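Local coordinates for Cow rumen GH26 endo-mannanase (Metagenome, PDB 6UEH), which probably hydrolyses internal beta-1,4-mannosidic linkages in mannans such as galactomannan, as an endo-mannanase of glycoside hydrolase family 26, at residues A[305-310]-A[358-363]; A[203-208]-A[233-238]. All blocks are in the same frame, centred on the assembly; numbering follows the deposited sequence.

Both contacts pair neighbouring parallel strands of the same eight-stranded sheet, the barrel of the family 26 hydrolase domain. Contact 2 joins strands 202-206 and 234-238. Contact 1 joins strands 306-309 and 357-362. Strands 234-238 and 306-309 are themselves neighbours, so the four strands run on without a gap. Thr236 OG1 hydrogen-bonds to Ile307 O (2.8 Å), and Arg309 N lies 2.8 Å from Ala237 O, a probable backbone bond. Both contacts are buried, though Asp206 in contact 2 is partly exposed. In contact 1 an arginine and an asparagine meet beside a carboxylate, and an aromatic pair packs on the helix-facing side. Contact 2 has a serine-aspartate bond, and its phenylalanines pack on alanines.

Contact 1 of 2, residues A[305-310]-A[358-363]; sequences PLIFRP and IWEQNL
Strands 306-309 and 357-362 run parallel, with Ile307 paired to Ile358 and Phe308 to Trp359, their short axes 34° apart. Ile358 N donates to Leu306 O (2.8 Å), Phe308 N to Ile358 O, and Glu360 N to Phe308 O (2.9 Å). The edge of Phe308 meets the face of the six-membered ring of Trp359 in a T-shaped pair, planes at 69°. Pro310 CG packs 4.0 Å from Trp359 CZ3, and Pro310 CD sits over a face of the Phe308 ring. In this (beta/alpha)8 barrel these rings face outward, and helix 334-351 covers them. Ile307 and Ile358 point to the other face, Glu360 toward strand 306-309. Ile307 CG2 touches Glu360 OE1 at 3.4 Å; that oxygen is hydrogen-bonded to Tyr447 OH. Arg309 lies alongside Glu360, but NE and OE1 stand 4.4 Å apart, beyond a salt bridge. A bend at the third torsion of Arg309 (chi3 57°) turns its head to Asn362. NH1 donates to Asn362 OD1 (2.8 Å) on a lone pair, within the guanidinium plane, while the amide stands nearly perpendicular to it. Asp386 and Glu428 form salt bridges with the same guanidinium. These groups lie at the C-terminal strand ends, where such barrels carry the active site, and probably belong to its surroundings. With an alanine here, Asn362 OD1 would probably lose this donor, and Asp386 and Glu428 their shared positive partner. A water bridges Pro310 O, Glu360 O and Asn362 N.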
loop_
_atom_site.group_PDB
_atom_site.type_symbol
_atom_site.label_atom_id
_atom_site.label_comp_id
_atom_site.label_asym_id
_atom_site.label_seq_id
_atom_site.Cartn_x
_atom_site.Cartn_y
_atom_site.Cartn_z
ATOM N N PRO A 305 -10.572 -9.961 18.044
ATOM C CA PRO A 305 -10.417 -9.799 16.597
ATOM C C PRO A 305 -8.980 -9.426 16.251
ATOM O O PRO A 305 -8.276 -8.868 17.094
ATOM C CB PRO A 305 -11.380 -8.660 16.269
ATOM C CG PRO A 305 -11.378 -7.830 17.508
ATOM C CD PRO A 305 -11.243 -8.801 18.657
ATOM N N LEU A 306 -8.559 -9.725 15.027
ATOM C CA LEU A 306 -7.180 -9.489 14.617
ATOM C C LEU A 306 -7.087 -9.085 13.148
ATOM O O LEU A 306 -7.658 -9.742 12.280
ATOM C CB LEU A 306 -6.334 -10.747 14.865
ATOM C CG LEU A 306 -4.854 -10.705 14.483
ATOM C CD1 LEU A 306 -4.089 -9.758 15.402
ATOM C CD2 LEU A 306 -4.252 -12.104 14.515
ATOM N N ILE A 307 -6.370 -8.001 12.870
ATOM C CA ILE A 307 -6.018 -7.679 11.492
ATOM C C ILE A 307 -4.860 -8.590 11.097
ATOM O O ILE A 307 -3.698 -8.305 11.393
ATOM C CB ILE A 307 -5.630 -6.199 11.318
ATOM C CG1 ILE A 307 -6.762 -5.295 11.817
ATOM C CG2 ILE A 307 -5.303 -5.900 9.857
ATOM C CD1 ILE A 307 -6.406 -3.825 11.862
ATOM N N PHE A 308 -5.192 -9.699 10.445
ATOM C CA PHE A 308 -4.224 -10.746 10.149
ATOM C C PHE A 308 -3.599 -10.535 8.773
ATOM O O PHE A 308 -4.301 -10.502 7.759
ATOM C CB PHE A 308 -4.903 -12.119 10.236
ATOM C CG PHE A 308 -3.954 -13.277 10.147
ATOM C CD1 PHE A 308 -2.757 -13.268 10.845
ATOM C CD2 PHE A 308 -4.269 -14.389 9.381
ATOM C CE1 PHE A 308 -1.885 -14.341 10.767
ATOM C CE2 PHE A 308 -3.401 -15.464 9.301
ATOM C CZ PHE A 308 -2.209 -15.439 9.995
ATOM N N ARG A 309 -2.275 -10.388 8.749
ATOM C CA ARG A 309 -1.550 -10.101 7.515
ATOM C C ARG A 309 -0.522 -11.196 7.207
ATOM O O ARG A 309 0.685 -10.978 7.313
ATOM C CB ARG A 309 -0.868 -8.729 7.616
ATOM C CG ARG A 309 -0.288 -8.198 6.312
ATOM C CD ARG A 309 0.180 -6.756 6.475
ATOM N NE ARG A 309 1.158 -6.610 7.551
ATOM C CZ ARG A 309 2.465 -6.462 7.357
ATOM N NH1 ARG A 309 2.955 -6.426 6.122
ATOM N NH2 ARG A 309 3.282 -6.335 8.395
ATOM N N PRO A 310 -1.004 -12.389 6.826
ATOM C CA PRO A 310 -0.081 -13.476 6.500
ATOM C C PRO A 310 0.461 -13.313 5.091
ATOM O O PRO A 310 -0.066 -12.481 4.351
ATOM C CB PRO A 310 -0.966 -14.715 6.606
ATOM C CG PRO A 310 -2.298 -14.223 6.124
ATOM C CD PRO A 310 -2.406 -12.779 6.587
ATOM N N ILE A 358 -9.463 -10.298 10.230
ATOM C CA ILE A 358 -9.592 -9.335 9.147
ATOM C C ILE A 358 -8.398 -9.527 8.221
ATOM O O ILE A 358 -7.273 -9.166 8.562
ATOM C CB ILE A 358 -9.648 -7.884 9.663
ATOM C CG1 ILE A 358 -10.841 -7.707 10.607
ATOM C CG2 ILE A 358 -9.734 -6.905 8.500
ATOM C CD1 ILE A 358 -11.000 -6.301 11.138
ATOM N N TRP A 359 -8.646 -10.117 7.057
ATOM C CA TRP A 359 -7.566 -10.537 6.173
ATOM C C TRP A 359 -6.972 -9.367 5.392
ATOM O O TRP A 359 -7.612 -8.811 4.498
ATOM C CB TRP A 359 -8.068 -11.615 5.209
ATOM C CG TRP A 359 -8.479 -12.883 5.899
ATOM C CD1 TRP A 359 -9.659 -13.126 6.543
ATOM C CD2 TRP A 359 -7.706 -14.083 6.012
ATOM N NE1 TRP A 359 -9.668 -14.404 7.051
ATOM C CE2 TRP A 359 -8.479 -15.012 6.737
ATOM C CE3 TRP A 359 -6.435 -14.462 5.569
ATOM C CZ2 TRP A 359 -8.023 -16.295 7.030
ATOM C CZ3 TRP A 359 -5.984 -15.736 5.862
ATOM C CH2 TRP A 359 -6.776 -16.636 6.585
ATOM N N GLU A 360 -5.740 -9.002 5.736
ATOM C CA GLU A 360 -5.039 -7.930 5.040
ATOM C C GLU A 360 -3.954 -8.494 4.135
ATOM O O GLU A 360 -3.051 -9.200 4.591
ATOM C CB GLU A 360 -4.423 -6.938 6.030
ATOM C CG GLU A 360 -3.686 -5.788 5.355
ATOM C CD GLU A 360 -3.256 -4.709 6.329
ATOM O OE1 GLU A 360 -2.998 -5.032 7.507
ATOM O OE2 GLU A 360 -3.181 -3.533 5.917
ATOM N N GLN A 361 -4.049 -8.182 2.849
ATOM C CA GLN A 361 -3.062 -8.642 1.886
ATOM C C GLN A 361 -2.241 -7.473 1.360
ATOM O O GLN A 361 -2.792 -6.438 0.978
ATOM C CB GLN A 361 -3.740 -9.377 0.728
ATOM C CG GLN A 361 -2.766 -9.949 -0.290
ATOM C CD GLN A 361 -3.456 -10.785 -1.347
ATOM O OE1 GLN A 361 -4.350 -10.307 -2.051
ATOM N NE2 GLN A 361 -3.051 -12.045 -1.459
ATOM N N ASN A 362 -0.923 -7.638 1.353
ATOM C CA ASN A 362 -0.045 -6.636 0.772
ATOM C C ASN A 362 -0.169 -6.610 -0.745
ATOM O O ASN A 362 -0.352 -7.646 -1.384
ATOM C CB ASN A 362 1.415 -6.891 1.166
ATOM C CG ASN A 362 1.797 -6.226 2.479
ATOM O OD1 ASN A 362 2.173 -6.896 3.437
ATOM N ND2 ASN A 362 1.716 -4.904 2.520
ATOM N N LEU A 363 -0.091 -5.416 -1.312
ATOM C CA LEU A 363 0.073 -5.260 -2.746
ATOM C C LEU A 363 1.144 -4.212 -2.974
ATOM O O LEU A 363 1.382 -3.363 -2.113
ATOM C CB LEU A 363 -1.240 -4.854 -3.424
ATOM C CG LEU A 363 -2.344 -5.908 -3.548
ATOM C CD1 LEU A 363 -3.612 -5.289 -4.116
ATOM C CD2 LEU A 363 -1.889 -7.069 -4.414
HETATM O O HOH W 1 -0.374 -9.932 3.387
#

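Contact 2 of 2, residues A[203-208]-A[233-238]; sequences RGFDFM and GIATAS
The beta-alpha-beta unit of strand 202-206, helix 220-230 and strand 234-238 brings Arg203 beside Ala235 and Phe205 beside Ala237. The strands are parallel, their short axes 33° apart. Backbone bonds run from Arg203 N to Ile234 O, Thr236 N to Arg203 O, Phe205 N to Thr236 O (2.7 Å), and Ser238 N to Phe205 O. Phe207 N adds a last one to Ser238 O (3.2 Å). On the helix side, with CG beside the backbone N (chi1 -56°), the Phe205 ring lies back toward Ala235, CE1 3.8 Å from Ala235 CB. Phe207 CE2 packs 3.5 Å from Ala237 CB, and beyond it the ring reaches helix 280-301. This layer lies between the barrel strands and the helices around them. Thr236, Asp206 and Ser238 point to the other face, the barrel interior, where Thr236 CG2 rests 3.6 Å from Gly204 CA. At the C-terminal strand ends, the active-site end of such barrels and so probably close to that site, Ser238 OG donates to Asp206 OD2 (2.6 Å) from above the carboxylate plane. His240 ND1 is a second partner of that oxygen. Met208 N makes a weak bond to the other carboxylate oxygen, Asp206 OD1.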
loop_
_atom_site.group_PDB
_atom_site.type_symbol
_atom_site.label_atom_id
_atom_site.label_comp_id
_atom_site.label_asym_id
_atom_site.label_seq_id
_atom_site.Cartn_x
_atom_site.Cartn_y
_atom_site.Cartn_z
ATOM N N ARG A 203 -1.306 -2.071 17.523
ATOM C CA ARG A 203 -0.044 -2.720 17.860
ATOM C C ARG A 203 0.197 -3.898 16.922
ATOM O O ARG A 203 -0.706 -4.697 16.674
ATOM C CB ARG A 203 -0.042 -3.177 19.322
ATOM C CG ARG A 203 1.256 -3.830 19.785
ATOM C CD ARG A 203 1.335 -3.853 21.310
ATOM N NE ARG A 203 2.516 -4.557 21.804
ATOM C CZ ARG A 203 3.099 -4.305 22.973
ATOM N NH1 ARG A 203 2.621 -3.353 23.763
ATOM N NH2 ARG A 203 4.170 -4.994 23.347
ATOM N N GLY A 204 1.412 -3.985 16.387
ATOM C CA GLY A 204 1.762 -5.042 15.459
ATOM C C GLY A 204 2.475 -6.192 16.140
ATOM O O GLY A 204 3.393 -5.984 16.934
ATOM N N PHE A 205 2.045 -7.411 15.827
ATOM C CA PHE A 205 2.618 -8.617 16.409
ATOM C C PHE A 205 3.109 -9.552 15.307
ATOM O O PHE A 205 3.026 -9.224 14.124
ATOM C CB PHE A 205 1.591 -9.343 17.287
ATOM C CG PHE A 205 1.004 -8.489 18.384
ATOM C CD1 PHE A 205 -0.107 -7.695 18.145
ATOM C CD2 PHE A 205 1.548 -8.503 19.658
ATOM C CE1 PHE A 205 -0.656 -6.918 19.155
ATOM C CE2 PHE A 205 1.005 -7.731 20.672
ATOM C CZ PHE A 205 -0.100 -6.942 20.421
ATOM N N ASP A 206 3.613 -10.719 15.699
ATOM C CA ASP A 206 4.052 -11.731 14.738
ATOM C C ASP A 206 4.059 -13.112 15.384
ATOM O O ASP A 206 4.533 -13.273 16.507
ATOM C CB ASP A 206 5.445 -11.400 14.192
ATOM C CG ASP A 206 5.715 -12.052 12.845
ATOM O OD1 ASP A 206 5.810 -13.297 12.787
ATOM O OD2 ASP A 206 5.836 -11.316 11.843
ATOM N N PHE A 207 3.544 -14.106 14.665
ATOM C CA PHE A 207 3.396 -15.452 15.209
ATOM C C PHE A 207 4.468 -16.425 14.728
ATOM O O PHE A 207 4.277 -17.638 14.789
ATOM C CB PHE A 207 2.012 -16.011 14.861
ATOM C CG PHE A 207 0.891 -15.351 15.607
ATOM C CD1 PHE A 207 0.558 -15.765 16.886
ATOM C CD2 PHE A 207 0.175 -14.312 15.036
ATOM C CE1 PHE A 207 -0.469 -15.156 17.582
ATOM C CE2 PHE A 207 -0.853 -13.703 15.726
ATOM C CZ PHE A 207 -1.174 -14.124 17.000
ATOM N N MET A 208 5.599 -15.896 14.272
ATOM C CA MET A 208 6.633 -16.719 13.649
ATOM C C MET A 208 7.211 -17.793 14.575
ATOM O O MET A 208 7.613 -18.862 14.114
ATOM C CB MET A 208 7.765 -15.827 13.127
ATOM C CG MET A 208 8.402 -14.948 14.191
ATOM S SD MET A 208 9.561 -13.755 13.493
ATOM C CE MET A 208 10.756 -14.858 12.747
ATOM N N GLY A 233 -6.951 -1.546 22.729
ATOM C CA GLY A 233 -6.288 -1.270 21.469
ATOM C C GLY A 233 -6.700 -2.193 20.340
ATOM O O GLY A 233 -7.524 -3.093 20.519
ATOM N N ILE A 234 -6.119 -1.952 19.170
ATOM C CA ILE A 234 -6.360 -2.757 17.982
ATOM C C ILE A 234 -5.112 -3.575 17.669
ATOM O O ILE A 234 -4.002 -3.055 17.724
ATOM C CB ILE A 234 -6.721 -1.874 16.768
ATOM C CG1 ILE A 234 -7.992 -1.068 17.055
ATOM C CG2 ILE A 234 -6.891 -2.718 15.513
ATOM C CD1 ILE A 234 -8.361 -0.098 15.954
ATOM N N ALA A 235 -5.291 -4.851 17.346
ATOM C CA ALA A 235 -4.149 -5.718 17.078
ATOM C C ALA A 235 -4.029 -6.083 15.599
ATOM O O ALA A 235 -5.021 -6.401 14.947
ATOM C CB ALA A 235 -4.241 -6.984 17.922
ATOM N N THR A 236 -2.806 -6.024 15.079
ATOM C CA THR A 236 -2.502 -6.577 13.764
ATOM C C THR A 236 -1.323 -7.536 13.904
ATOM O O THR A 236 -0.503 -7.390 14.812
ATOM C CB THR A 236 -2.182 -5.480 12.717
ATOM O OG1 THR A 236 -2.038 -6.075 11.422
ATOM C CG2 THR A 236 -0.904 -4.738 13.073
ATOM N N ALA A 237 -1.239 -8.531 13.028
ATOM C CA ALA A 237 -0.141 -9.485 13.127
ATOM C C ALA A 237 0.275 -10.070 11.783
ATOM O O ALA A 237 -0.565 -10.431 10.955
ATOM C CB ALA A 237 -0.509 -10.605 14.088
ATOM N N SER A 238 1.586 -10.154 11.579
ATOM C CA SER A 238 2.145 -10.850 10.431
ATOM C C SER A 238 2.575 -12.251 10.856
ATOM O O SER A 238 2.377 -12.646 12.007
ATOM C CB SER A 238 3.320 -10.066 9.837
ATOM O OG SER A 238 4.201 -9.605 10.849
#